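Local coordinates for protein oxalate--CoA ligase (PDB 5IE2) that belongs to the ANL superfamily of AMP-binding enzymes, with a large AMP-binding region, a smaller C-terminal domain and adenosine-5'-triphosphate bound in its pocket, at residues A[11-16]-A[31-36]; A[70-75]-A[138-143]; A[205-210]-A[243-248]; A[424-429]-A[482-487]. One frame throughout, in Å; residues are numbered along the deposited sequence.

Interaction 1: A[11-16]-A[31-36]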
# COMPACT_ATOMS: atom_id res chain seq x y z
N GLU A 11 5.27 -14.51 17.12
CA GLU A 11 5.61 -15.20 18.37
C GLU A 11 7.12 -15.49 18.45
O GLU A 11 7.79 -15.28 19.50
CB GLU A 11 4.84 -16.52 18.53
CG GLU A 11 5.21 -17.23 19.79
CD GLU A 11 4.47 -18.53 20.03
OE1 GLU A 11 3.96 -19.11 19.06
OE2 GLU A 11 4.45 -18.97 21.21
N ASN A 12 7.67 -16.06 17.36
CA ASN A 12 9.13 -16.32 17.31
C ASN A 12 9.96 -15.04 17.49
O ASN A 12 10.95 -15.03 18.19
CB ASN A 12 9.54 -16.98 15.98
CG ASN A 12 8.98 -18.37 15.84
OD1 ASN A 12 8.57 -19.00 16.85
ND2 ASN A 12 8.95 -18.87 14.60
N VAL A 13 9.52 -13.96 16.84
CA VAL A 13 10.18 -12.67 16.98
C VAL A 13 10.19 -12.21 18.43
O VAL A 13 11.23 -11.76 18.92
CB VAL A 13 9.51 -11.56 16.10
CG1 VAL A 13 10.10 -10.13 16.45
CG2 VAL A 13 9.82 -11.81 14.64
N ALA A 14 9.05 -12.30 19.10
CA ALA A 14 8.95 -11.80 20.48
C ALA A 14 9.87 -12.61 21.39
O ALA A 14 10.55 -12.05 22.28
CB ALA A 14 7.53 -11.86 20.99
N LYS A 15 9.88 -13.92 21.19
CA LYS A 15 10.82 -14.74 21.95
C LYS A 15 12.30 -14.46 21.69
O LYS A 15 13.13 -14.54 22.63
CB LYS A 15 10.52 -16.23 21.67
CG LYS A 15 9.27 -16.69 22.41
CD LYS A 15 8.96 -18.15 22.05
CE LYS A 15 7.69 -18.64 22.75
NZ LYS A 15 7.31 -20.04 22.32
N LYS A 16 12.66 -14.17 20.44
CA LYS A 16 14.07 -13.91 20.14
C LYS A 16 14.56 -12.49 20.56
O LYS A 16 15.72 -12.32 20.94
CB LYS A 16 14.32 -14.12 18.64
CG LYS A 16 15.82 -14.14 18.32
CD LYS A 16 16.02 -14.46 16.86
CE LYS A 16 17.51 -14.51 16.50
NZ LYS A 16 17.63 -14.84 15.05
N LEU A 31 6.69 0.63 22.85
CA LEU A 31 6.44 -0.75 23.27
C LEU A 31 7.56 -1.64 22.77
O LEU A 31 7.96 -1.52 21.63
CB LEU A 31 5.11 -1.26 22.69
CG LEU A 31 3.80 -0.77 23.36
CD1 LEU A 31 3.69 0.72 23.40
CD2 LEU A 31 2.63 -1.34 22.55
N THR A 32 8.04 -2.55 23.62
CA THR A 32 8.95 -3.61 23.15
C THR A 32 8.18 -4.77 22.45
O THR A 32 6.97 -4.84 22.53
CB THR A 32 9.73 -4.23 24.30
OG1 THR A 32 8.78 -4.85 25.18
CG2 THR A 32 10.56 -3.19 25.05
N HIS A 33 8.91 -5.66 21.80
CA HIS A 33 8.27 -6.83 21.18
C HIS A 33 7.59 -7.70 22.23
O HIS A 33 6.50 -8.19 21.97
CB HIS A 33 9.30 -7.63 20.36
CG HIS A 33 9.55 -7.00 19.01
ND1 HIS A 33 8.71 -7.21 17.94
CD2 HIS A 33 10.48 -6.10 18.59
CE1 HIS A 33 9.12 -6.48 16.91
NE2 HIS A 33 10.20 -5.82 17.27
N ALA A 34 8.19 -7.92 23.40
CA ALA A 34 7.51 -8.77 24.38
C ALA A 34 6.24 -8.12 24.92
O ALA A 34 5.21 -8.78 25.14
CB ALA A 34 8.47 -9.17 25.59
N ARG A 35 6.32 -6.81 25.16
CA ARG A 35 5.17 -6.12 25.68
C ARG A 35 4.01 -6.14 24.65
O ARG A 35 2.84 -6.35 24.98
CB ARG A 35 5.56 -4.68 26.02
CG ARG A 35 4.39 -3.81 26.31
CD ARG A 35 3.61 -4.15 27.62
NE ARG A 35 2.66 -3.06 27.89
CZ ARG A 35 1.64 -3.13 28.76
NH1 ARG A 35 1.46 -4.25 29.48
NH2 ARG A 35 0.82 -2.09 28.91
N LEU A 36 4.37 -5.86 23.41
CA LEU A 36 3.34 -5.81 22.34
C LEU A 36 2.72 -7.20 22.19
O LEU A 36 1.49 -7.36 22.08
CB LEU A 36 4.00 -5.32 21.05
CG LEU A 36 3.12 -5.42 19.79
CD1 LEU A 36 1.85 -4.63 20.00
CD2 LEU A 36 3.93 -4.94 18.53
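Val13 and Ala14, near the end of helix 6-16, both meet His33, where strand 29-32 gives way to helix 33-50. Following the second segment along the chain, Thr32 comes first as the N-cap: its OG1 accepts from the backbone N of Arg35 at 3.1 Å, with an N-H...O angle of 160°, and so caps the first turn. His33 then makes the contact. The CG1 methyl of Val13 lies over one face of the imidazole, a CH-pi contact 3.9 Å from the ring centroid and 28° off the normal. It favours the ND1 side, with Val13 CG1 3.6 Å from His33 ND1. Chi1 of Val13 (171°) turns this methyl away from its own backbone N and over the ring. At the other end of the imidazole, NE2 hydrogen-bonds to Ala230 O, which limits how the ring can turn. The backbones are close as well, with CA of Ala14 5.1 Å from CA of His33, and the Ala14 CB methyl rests 3.9 Å from His33 O. Further along, Ala34 touches Pro18, and Leu36 packs on Ala22. The contact therefore sets helix 6-16 against the first turn of helix 33-50, with strand 21-25 touching His33 and helix 67-78 meeting Leu31.

Interaction 2: A[70-75]-A[138-143]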
# COMPACT_ATOMS: atom_id res chain seq x y z
N VAL A 70 -2.98 -1.17 15.80
CA VAL A 70 -1.99 -2.25 15.63
C VAL A 70 -2.31 -3.44 16.54
O VAL A 70 -2.35 -4.62 16.10
CB VAL A 70 -0.55 -1.76 15.90
CG1 VAL A 70 0.45 -2.94 15.83
CG2 VAL A 70 -0.15 -0.67 14.88
N ILE A 71 -2.51 -3.12 17.82
CA ILE A 71 -2.77 -4.19 18.78
C ILE A 71 -4.03 -4.95 18.39
O ILE A 71 -4.04 -6.18 18.42
CB ILE A 71 -2.92 -3.65 20.21
CG1 ILE A 71 -1.58 -3.02 20.66
CG2 ILE A 71 -3.38 -4.86 21.20
CD1 ILE A 71 -1.67 -2.16 21.94
N MET A 72 -5.11 -4.24 18.07
CA MET A 72 -6.37 -4.95 17.80
C MET A 72 -6.36 -5.70 16.46
O MET A 72 -6.96 -6.77 16.34
CB MET A 72 -7.57 -3.98 17.83
CG MET A 72 -7.91 -3.46 19.30
SD MET A 72 -7.78 -4.76 20.58
CE MET A 72 -9.11 -5.90 20.12
N PHE A 73 -5.66 -5.16 15.46
CA PHE A 73 -5.48 -5.89 14.19
C PHE A 73 -4.85 -7.27 14.44
O PHE A 73 -5.37 -8.32 13.97
CB PHE A 73 -4.61 -5.08 13.23
CG PHE A 73 -4.35 -5.78 11.92
CD1 PHE A 73 -5.29 -5.68 10.88
CD2 PHE A 73 -3.20 -6.50 11.73
CE1 PHE A 73 -5.06 -6.33 9.64
CE2 PHE A 73 -2.95 -7.16 10.50
CZ PHE A 73 -3.90 -7.07 9.47
N LEU A 74 -3.75 -7.25 15.20
CA LEU A 74 -3.05 -8.52 15.45
C LEU A 74 -3.82 -9.42 16.43
O LEU A 74 -3.67 -10.65 16.35
CB LEU A 74 -1.65 -8.25 15.98
CG LEU A 74 -0.77 -7.63 14.86
CD1 LEU A 74 0.59 -7.15 15.39
CD2 LEU A 74 -0.54 -8.66 13.65
N ALA A 75 -4.59 -8.81 17.36
CA ALA A 75 -5.41 -9.62 18.31
C ALA A 75 -6.53 -10.33 17.56
O ALA A 75 -6.85 -11.48 17.85
CB ALA A 75 -5.99 -8.76 19.45
N SER A 138 -0.87 -1.46 32.36
CA SER A 138 -2.24 -1.97 32.18
C SER A 138 -2.44 -2.64 30.84
O SER A 138 -1.84 -2.24 29.86
CB SER A 138 -3.25 -0.81 32.29
OG SER A 138 -3.15 -0.20 33.56
N ASP A 139 -3.33 -3.63 30.78
CA ASP A 139 -3.71 -4.24 29.50
C ASP A 139 -4.49 -3.23 28.67
O ASP A 139 -5.01 -2.25 29.18
CB ASP A 139 -4.57 -5.47 29.68
CG ASP A 139 -3.87 -6.57 30.44
OD1 ASP A 139 -2.63 -6.46 30.65
OD2 ASP A 139 -4.57 -7.57 30.77
N LEU A 140 -4.65 -3.53 27.39
CA LEU A 140 -5.51 -2.71 26.56
C LEU A 140 -6.95 -2.80 27.10
O LEU A 140 -7.44 -3.90 27.44
CB LEU A 140 -5.41 -3.16 25.10
CG LEU A 140 -6.22 -2.36 24.09
CD1 LEU A 140 -5.45 -2.17 22.80
CD2 LEU A 140 -7.52 -3.13 23.87
N VAL A 141 -7.63 -1.66 27.19
CA VAL A 141 -9.00 -1.68 27.74
C VAL A 141 -10.02 -1.81 26.65
O VAL A 141 -10.08 -0.92 25.80
CB VAL A 141 -9.33 -0.38 28.48
CG1 VAL A 141 -10.77 -0.43 29.03
CG2 VAL A 141 -8.27 -0.13 29.59
N LEU A 142 -10.83 -2.87 26.71
CA LEU A 142 -11.93 -3.05 25.77
C LEU A 142 -13.26 -2.81 26.46
O LEU A 142 -13.43 -3.23 27.60
CB LEU A 142 -11.92 -4.46 25.20
CG LEU A 142 -10.75 -4.71 24.23
CD1 LEU A 142 -10.68 -6.24 24.04
CD2 LEU A 142 -10.97 -4.02 22.84
N SER A 143 -14.20 -2.19 25.77
CA SER A 143 -15.48 -1.82 26.38
C SER A 143 -16.48 -2.98 26.38
O SER A 143 -17.65 -2.81 26.13
CB SER A 143 -16.09 -0.64 25.66
OG SER A 143 -16.50 -1.03 24.35
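Ile71 and Met72 pack against Leu140 and Leu142 in a buried, wholly apolar contact, where helix 67-78 lies beside the short edge strand 141-142 of a mixed five-stranded sheet. That helix connects the neighbouring parallel strands 58-61 and 82-85, a beta-alpha-beta crossover, while strand 141-142 runs antiparallel to strand 127-132 at the other border of the sheet. Leu140 and Leu142, two residues apart, both point to the helix, as alternation along an extended chain requires. Leu140 divides its branches between two partners. Its CD1 meets Ile71 tip to tip, 3.8 Å from Ile71 CG2, with CB and CD1 of Ile71 hardly farther. Its CD2 lies 3.7 Å from Met72 SD, the two side chains crossing at a slant. The chi2 of Leu140, 140°, is well off a staggered value, a departure that accompanies this double fit. Met72 does not leave its backbone in the direction of the strand; bends at chi2 (-40°) and chi3 (-66°) fold the thioether back to it. Its CE then meets Leu142 end on, 3.8 Å from Leu142 CD2. Ala131 of strand 127-132 touches Met72 and both leucines, and helix 33-50 adds Arg46 against Leu142. Polar groups of the second segment find their partners elsewhere, Asp139 in a salt bridge with Arg42 and Ser143 OG with Thr130 N. No hydrogen bond crosses between the two segments, so their mutual fit rests on shape and on burying methyl groups and sulfur, with little directional constraint.

Interaction 3: A[205-210]-A[243-248]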
# COMPACT_ATOMS: atom_id res chain seq x y z
N SER A 205 14.34 0.49 11.52
CA SER A 205 13.38 1.35 12.15
C SER A 205 12.74 2.20 11.07
O SER A 205 13.45 2.67 10.17
CB SER A 205 14.09 2.25 13.18
OG SER A 205 13.24 3.31 13.56
N THR A 206 11.43 2.43 11.15
CA THR A 206 10.76 3.27 10.15
C THR A 206 9.62 4.08 10.74
O THR A 206 9.15 3.80 11.87
CB THR A 206 10.23 2.43 8.93
OG1 THR A 206 9.93 3.33 7.87
CG2 THR A 206 8.95 1.67 9.29
N VAL A 207 9.18 5.10 10.00
CA VAL A 207 8.01 5.90 10.37
C VAL A 207 6.94 5.62 9.32
O VAL A 207 7.23 5.71 8.14
CB VAL A 207 8.33 7.42 10.39
CG1 VAL A 207 7.03 8.27 10.54
CG2 VAL A 207 9.36 7.72 11.53
N ILE A 208 5.74 5.28 9.77
CA ILE A 208 4.60 4.99 8.88
C ILE A 208 3.99 6.30 8.36
O ILE A 208 3.55 7.16 9.15
CB ILE A 208 3.49 4.20 9.61
CG1 ILE A 208 4.05 2.90 10.20
CG2 ILE A 208 2.28 3.95 8.64
CD1 ILE A 208 4.50 1.91 9.13
N VAL A 209 3.95 6.44 7.02
CA VAL A 209 3.41 7.64 6.40
C VAL A 209 2.25 7.32 5.46
O VAL A 209 1.81 8.20 4.68
CB VAL A 209 4.51 8.41 5.60
CG1 VAL A 209 5.67 8.88 6.58
CG2 VAL A 209 5.07 7.57 4.42
N LEU A 210 1.73 6.10 5.54
CA LEU A 210 0.60 5.70 4.69
C LEU A 210 -0.52 5.12 5.53
O LEU A 210 -0.23 4.54 6.57
CB LEU A 210 1.06 4.61 3.68
CG LEU A 210 2.18 4.97 2.68
CD1 LEU A 210 2.64 3.73 1.91
CD2 LEU A 210 1.70 6.04 1.66
N THR A 243 5.49 18.08 8.19
CA THR A 243 6.29 18.87 9.13
C THR A 243 6.90 18.01 10.22
O THR A 243 7.95 18.36 10.74
CB THR A 243 5.44 20.02 9.75
OG1 THR A 243 4.37 19.48 10.51
CG2 THR A 243 4.85 20.81 8.67
N THR A 244 6.27 16.91 10.61
CA THR A 244 6.87 16.12 11.69
C THR A 244 7.65 14.91 11.20
O THR A 244 8.25 14.21 12.01
CB THR A 244 5.82 15.61 12.68
OG1 THR A 244 4.90 14.76 12.00
CG2 THR A 244 5.07 16.81 13.34
N PHE A 245 7.61 14.65 9.88
CA PHE A 245 8.22 13.43 9.31
C PHE A 245 9.69 13.28 9.68
O PHE A 245 10.08 12.27 10.27
CB PHE A 245 8.05 13.42 7.78
CG PHE A 245 8.71 12.24 7.11
CD1 PHE A 245 8.32 10.95 7.48
CD2 PHE A 245 9.73 12.41 6.18
CE1 PHE A 245 8.92 9.82 6.90
CE2 PHE A 245 10.35 11.27 5.59
CZ PHE A 245 9.94 9.99 5.96
N TRP A 246 10.52 14.26 9.30
CA TRP A 246 11.94 14.10 9.53
C TRP A 246 12.29 14.20 11.01
O TRP A 246 13.17 13.48 11.43
CB TRP A 246 12.77 15.11 8.72
CG TRP A 246 12.80 14.71 7.22
CD1 TRP A 246 12.23 15.39 6.18
CD2 TRP A 246 13.40 13.53 6.65
NE1 TRP A 246 12.44 14.72 5.00
CE2 TRP A 246 13.15 13.57 5.26
CE3 TRP A 246 14.13 12.47 7.19
CZ2 TRP A 246 13.62 12.58 4.39
CZ3 TRP A 246 14.59 11.46 6.33
CH2 TRP A 246 14.34 11.53 4.93
N PRO A 247 11.61 15.08 11.77
CA PRO A 247 11.90 14.99 13.22
C PRO A 247 11.64 13.61 13.83
O PRO A 247 12.44 13.16 14.68
CB PRO A 247 10.98 16.04 13.81
CG PRO A 247 10.97 17.12 12.75
CD PRO A 247 10.90 16.34 11.45
N ASP A 248 10.56 12.95 13.41
CA ASP A 248 10.28 11.58 13.87
C ASP A 248 11.31 10.58 13.36
O ASP A 248 11.73 9.69 14.11
CB ASP A 248 8.88 11.13 13.45
CG ASP A 248 7.77 11.72 14.34
OD1 ASP A 248 8.10 12.27 15.43
OD2 ASP A 248 6.58 11.62 13.95
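Val207 and Asp248 bring the two backbones closest, their CA atoms 7.0 Å apart, where edge strand 205-207 faces helix 242-251. This is helix-on-sheet packing in an alpha/beta fold: strand 205-207 borders a four-stranded mixed sheet and is joined to its parallel neighbour 231-234 through helix 215-227, a beta-alpha-beta crossover. The helix is kinked at Pro247, whose N has no hydrogen bond to the turn before. Val207 and Val209 both point to the helix, whereas Ile208 turns the other way onto strand 231-234. Val207 spreads its methyls over two partners: CG1 comes to the edge of the Phe245 ring, 4.3 Å from Phe245 CD1, and CG2 lies 3.9 Å from Asp248 CB, the two side chains crossing nearly at right angles. The carboxylate of Asp248 has its own partner in Ser26 OG. Phe245 starts off along the flank of the helix, and with CG opposite its backbone N (chi1 177°) its ring reaches the two valines. Tyr257 meets the same ring edge-to-face, and Phe245 CE2 stands 3.6 Å above the plane of the Trp246 ring. Tightest of all is the slanted approach of Val209 CG1 to Phe245, 3.4 Å from CE1 and 3.5 Å from CD1.

Interaction 4: A[424-429]-A[482-487]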
# COMPACT_ATOMS: atom_id res chain seq x y z
N ILE A 424 1.83 6.19 -18.29
CA ILE A 424 3.02 6.17 -17.40
C ILE A 424 4.20 6.94 -18.02
O ILE A 424 4.84 7.81 -17.39
CB ILE A 424 3.46 4.69 -17.12
CG1 ILE A 424 2.46 4.04 -16.17
CG2 ILE A 424 4.90 4.61 -16.53
CD1 ILE A 424 2.86 2.61 -15.80
N GLU A 425 4.48 6.59 -19.28
CA GLU A 425 5.61 7.18 -20.00
C GLU A 425 5.44 8.70 -20.13
O GLU A 425 6.39 9.54 -19.91
CB GLU A 425 5.76 6.55 -21.40
CG GLU A 425 6.96 7.10 -22.17
CD GLU A 425 7.11 6.58 -23.63
OE1 GLU A 425 6.20 5.91 -24.16
OE2 GLU A 425 8.16 6.89 -24.24
N VAL A 426 4.23 9.09 -20.53
CA VAL A 426 3.97 10.52 -20.75
C VAL A 426 4.01 11.29 -19.41
O VAL A 426 4.61 12.37 -19.36
CB VAL A 426 2.63 10.75 -21.48
CG1 VAL A 426 2.33 12.24 -21.64
CG2 VAL A 426 2.65 10.11 -22.84
N ASP A 427 3.44 10.72 -18.33
CA ASP A 427 3.51 11.35 -16.99
C ASP A 427 4.95 11.66 -16.60
O ASP A 427 5.26 12.72 -15.99
CB ASP A 427 2.98 10.44 -15.86
CG ASP A 427 1.48 10.23 -15.87
OD1 ASP A 427 0.78 10.88 -16.67
OD2 ASP A 427 0.98 9.42 -15.04
N ALA A 428 5.80 10.66 -16.85
CA ALA A 428 7.20 10.81 -16.48
C ALA A 428 7.79 12.01 -17.23
O ALA A 428 8.60 12.76 -16.68
CB ALA A 428 7.99 9.53 -16.79
N VAL A 429 7.40 12.18 -18.48
CA VAL A 429 7.93 13.37 -19.20
C VAL A 429 7.36 14.67 -18.61
O VAL A 429 8.10 15.66 -18.44
CB VAL A 429 7.64 13.28 -20.73
CG1 VAL A 429 7.77 14.67 -21.42
CG2 VAL A 429 8.56 12.21 -21.42
N LYS A 482 2.43 10.63 -29.34
CA LYS A 482 2.24 10.48 -27.91
C LYS A 482 1.94 11.79 -27.18
O LYS A 482 1.60 11.80 -25.99
CB LYS A 482 3.49 9.85 -27.25
CG LYS A 482 3.90 8.51 -27.84
CD LYS A 482 5.15 7.98 -27.09
CE LYS A 482 5.61 6.67 -27.70
NZ LYS A 482 6.85 6.31 -26.98
N VAL A 483 2.08 12.90 -27.90
CA VAL A 483 1.96 14.22 -27.27
C VAL A 483 0.50 14.56 -26.91
O VAL A 483 -0.34 14.50 -27.79
CB VAL A 483 2.50 15.30 -28.23
CG1 VAL A 483 2.46 16.70 -27.57
CG2 VAL A 483 3.91 14.95 -28.60
N PRO A 484 0.22 14.93 -25.64
CA PRO A 484 -1.15 15.29 -25.25
C PRO A 484 -1.72 16.39 -26.19
O PRO A 484 -1.07 17.41 -26.45
CB PRO A 484 -1.01 15.80 -23.81
CG PRO A 484 0.26 15.10 -23.28
CD PRO A 484 1.17 14.98 -24.50
N LYS A 485 -2.90 16.15 -26.71
CA LYS A 485 -3.50 17.10 -27.65
C LYS A 485 -4.11 18.29 -26.87
O LYS A 485 -4.21 19.41 -27.40
CB LYS A 485 -4.58 16.41 -28.50
CG LYS A 485 -4.98 17.18 -29.77
CD LYS A 485 -3.78 17.29 -30.70
CE LYS A 485 -3.96 18.33 -31.80
NZ LYS A 485 -2.62 18.80 -32.29
N ARG A 486 -4.48 18.03 -25.62
CA ARG A 486 -4.96 19.08 -24.74
C ARG A 486 -4.27 18.98 -23.38
O ARG A 486 -4.02 17.86 -22.88
CB ARG A 486 -6.48 18.97 -24.59
CG ARG A 486 -7.22 19.46 -25.85
CD ARG A 486 -8.73 19.31 -25.70
NE ARG A 486 -9.33 20.55 -25.20
CZ ARG A 486 -10.55 20.63 -24.66
NH1 ARG A 486 -11.30 19.53 -24.53
NH2 ARG A 486 -11.00 21.81 -24.24
N VAL A 487 -3.95 20.15 -22.82
CA VAL A 487 -3.33 20.28 -21.49
C VAL A 487 -4.25 21.12 -20.59
O VAL A 487 -4.46 22.30 -20.86
CB VAL A 487 -1.95 20.98 -21.57
CG1 VAL A 487 -1.33 21.24 -20.16
CG2 VAL A 487 -1.00 20.23 -22.51
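Lys482 NZ grips the carboxylate of Glu425 in a salt bridge that joins the two segments. The ammonium approaches OE1 on its syn side, with Lys482 NZ 2.9 Å from Glu425 OE1 and 19° out of the carboxylate plane. A second, weak hydrogen bond runs from Lys482 NZ to Glu425 OE2 at 3.1 Å, so the charged nitrogen bridges both oxygens, though unequally. The two side chains cross at about a right angle. Glu425 leaves its helix with CG opposite the backbone N (chi1 -178°) and stays extended beyond it, carrying the carboxylate well clear of the helix backbone; Lys482 likewise runs straight from CG to NZ, its methylenes passing near the same oxygen, with CE 3.7 Å from Glu425 OE1. Both residues are partly exposed, so solvent probably tempers the attraction. The side chain of Glu425 is about 11 Å from the bound ATP. All this belongs to the C-terminal domain of an ANL-family enzyme, in which helix 423-430 packs beside strand 450-459 and the 482-487 segment leads from helix 467-477 into strand 487-489. Beside the charged pair the contact passes to buried Val426 and Pro484. Val426 CG2 makes van der Waals contact with the carbonyl O of Lys482 at 3.7 Å, just past the root of the lysine side chain. The other methyl packs in an apolar contact on the CG corner of the proline, with Val426 CG1 3.9 Å from Pro484 CG. Strand 450-459 continues this packing, Ile453 touching Val426 and Cys455 touching Pro484, while Leu478 touches Glu425 and Val429.

How the interactions relate
Interactions 1, 2 and 3 are buried contacts within the AMP-binding region; interaction 4 lies in the C-terminal domain, its centre about 49 Å from that of interaction 1, and is partly exposed. Interactions 1 and 2 touch directly: Arg35 NH2 lies 2.8 Å from Ser138 O, probably a hydrogen bond, and Leu36 CD1 packs 3.8 Å from Ile71 CG1, so helix 33-50 is common ground. Interactions 1 and 3 reach opposite outermost strands of one sheet, 29-32 and 205-207. The chemistry follows depth: a methyl over imidazole, aliphatic and thioether packing, and valines on phenylalanine in the buried three, but a lysine-glutamate salt bridge above valine-proline packing in interaction 4.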